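Local coordinates for protein carbonic anhydrase (Synechocystis sp., PDB 5SWC) that catalyses the zinc-dependent, reversible hydration of carbon dioxide and supplies CO2 to RuBisCO inside the carboxysome, at residues T149-L152 against V153-Y157. Residues are numbered along the deposited sequence; the frame is centred on the assembly and turned at random. Where two conformers were deposited one is given.
Sequences TRRL and VLDNY
Arg151 sets the edge of its guanidinium against the carboxylate of Asp155, an i to i+4 salt bridge on the last turns of helix 147-156 in this beta-class carbonic anhydrase. The arginine chain leaves the backbone with CG anti to N (chi1 -169°) and then bends at chi2 and chi3, which carries the group forward, toward the C-terminal end of the helix. It grips side-on: NE and NH2 both reach Asp155 OD1, NH2 at 3.1 Å, coming from the same face of the carboxylate and above its plane. The two flat groups lie 25° apart. OD2 gets just a weak bond from NE; its stronger partner is Ser189 of the second subunit, so this pair sits at a subunit interface, where Arg151 also packs on Pro185 of that subunit. One residue back, Arg150, modelled in two conformers, lies beside Leu154 CD1 in the one given, and in that conformer its NE forms a salt bridge with Glu147. On the buried flank, Thr149 and Val153 face helix 162-181, and Leu152 CD2 meets the edge of the Tyr157 ring at CE1, 3.8 Å away. Tyr157 has already left helical geometry, though its N still bonds to Val153 O. The final turn is reinforced at Leu152 O, which takes Asn156 N and, on a lone pair in the carbonyl plane, Asn156 ND2 at 2.9 Å.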
loop_
_atom_site.group_PDB
_atom_site.type_symbol
_atom_site.label_atom_id
_atom_site.label_comp_id
_atom_site.label_asym_id
_atom_site.label_seq_id
_atom_site.Cartn_x
_atom_site.Cartn_y
_atom_site.Cartn_z
ATOM N N THR A 149 19.049 9.469 5.013
ATOM C CA THR A 149 20.495 9.548 4.781
ATOM C C THR A 149 20.751 10.605 3.744
ATOM O O THR A 149 21.612 11.442 3.923
ATOM C CB THR A 149 21.027 8.226 4.274
ATOM O OG1 THR A 149 20.619 7.183 5.177
ATOM C CG2 THR A 149 22.520 8.232 4.113
ATOM N N ARG A 150 20.008 10.561 2.643
ATOM C CA ARG A 150 20.258 11.479 1.558
ATOM C C ARG A 150 20.016 12.909 1.997
ATOM O O ARG A 150 20.800 13.810 1.716
ATOM C CB ARG A 150 19.357 11.112 0.388
ATOM C CG ARG A 150 19.786 11.768 -0.901
ATOM C CD ARG A 150 18.824 11.441 -2.014
ATOM N NE ARG A 150 17.601 12.201 -1.803
ATOM C CZ ARG A 150 17.355 13.393 -2.338
ATOM N NH1 ARG A 150 16.227 14.043 -2.057
ATOM N NH2 ARG A 150 18.243 13.961 -3.142
ATOM N N ARG A 151 18.927 13.132 2.739
ATOM C CA ARG A 151 18.624 14.471 3.221
ATOM C C ARG A 151 19.679 15.001 4.167
ATOM O O ARG A 151 20.159 16.115 4.014
ATOM C CB ARG A 151 17.229 14.466 3.906
ATOM C CG ARG A 151 16.659 15.822 4.220
ATOM C CD ARG A 151 16.189 16.620 3.016
ATOM N NE ARG A 151 17.251 17.390 2.409
ATOM C CZ ARG A 151 17.327 17.662 1.107
ATOM N NH1 ARG A 151 16.403 17.220 0.264
ATOM N NH2 ARG A 151 18.347 18.367 0.636
ATOM N N LEU A 152 20.059 14.180 5.135
ATOM C CA LEU A 152 21.132 14.557 6.051
ATOM C C LEU A 152 22.438 14.900 5.307
ATOM O O LEU A 152 23.080 15.931 5.599
ATOM C CB LEU A 152 21.337 13.430 7.067
ATOM C CG LEU A 152 22.336 13.708 8.177
ATOM C CD1 LEU A 152 21.986 12.878 9.404
ATOM C CD2 LEU A 152 23.754 13.429 7.717
ATOM N N VAL A 153 22.845 14.052 4.364
ATOM C CA VAL A 153 24.118 14.224 3.682
ATOM C C VAL A 153 24.080 15.466 2.794
ATOM O O VAL A 153 25.007 16.282 2.816
ATOM C CB VAL A 153 24.479 12.953 2.895
ATOM C CG1 VAL A 153 25.622 13.239 1.916
ATOM C CG2 VAL A 153 24.841 11.820 3.857
ATOM N N LEU A 154 22.998 15.666 2.058
ATOM C CA LEU A 154 22.892 16.877 1.236
ATOM C C LEU A 154 22.845 18.167 2.051
ATOM O O LEU A 154 23.391 19.200 1.639
ATOM C CB LEU A 154 21.670 16.784 0.307
ATOM C CG LEU A 154 21.758 15.683 -0.756
ATOM C CD1 LEU A 154 20.515 15.702 -1.642
ATOM C CD2 LEU A 154 23.025 15.776 -1.591
ATOM N N ASP A 155 22.206 18.135 3.215
ATOM C CA ASP A 155 22.053 19.315 4.038
ATOM C C ASP A 155 23.314 19.660 4.818
ATOM O O ASP A 155 23.570 20.844 5.024
ATOM C CB ASP A 155 20.914 19.157 5.068
ATOM C CG ASP A 155 19.521 19.156 4.451
ATOM O OD1 ASP A 155 19.347 19.566 3.278
ATOM O OD2 ASP A 155 18.588 18.701 5.177
ATOM N N ASN A 156 24.078 18.648 5.244
ATOM C CA ASN A 156 25.115 18.836 6.234
ATOM C C ASN A 156 26.525 18.603 5.719
ATOM O O ASN A 156 27.465 18.987 6.411
ATOM C CB ASN A 156 24.897 17.930 7.443
ATOM C CG ASN A 156 23.659 18.293 8.212
ATOM O OD1 ASN A 156 23.663 19.281 8.966
ATOM N ND2 ASN A 156 22.580 17.546 8.005
ATOM N N TYR A 157 26.653 17.925 4.570
ATOM C CA TYR A 157 27.957 17.618 3.955
ATOM C C TYR A 157 28.011 18.108 2.510
ATOM O O TYR A 157 28.601 17.464 1.634
ATOM C CB TYR A 157 28.283 16.149 3.998
ATOM C CG TYR A 157 28.388 15.567 5.372
ATOM C CD1 TYR A 157 27.295 15.004 5.985
ATOM C CD2 TYR A 157 29.582 15.606 6.075
ATOM C CE1 TYR A 157 27.382 14.428 7.231
ATOM C CE2 TYR A 157 29.680 15.043 7.334
ATOM C CZ TYR A 157 28.565 14.467 7.917
ATOM O OH TYR A 157 28.628 13.900 9.172
#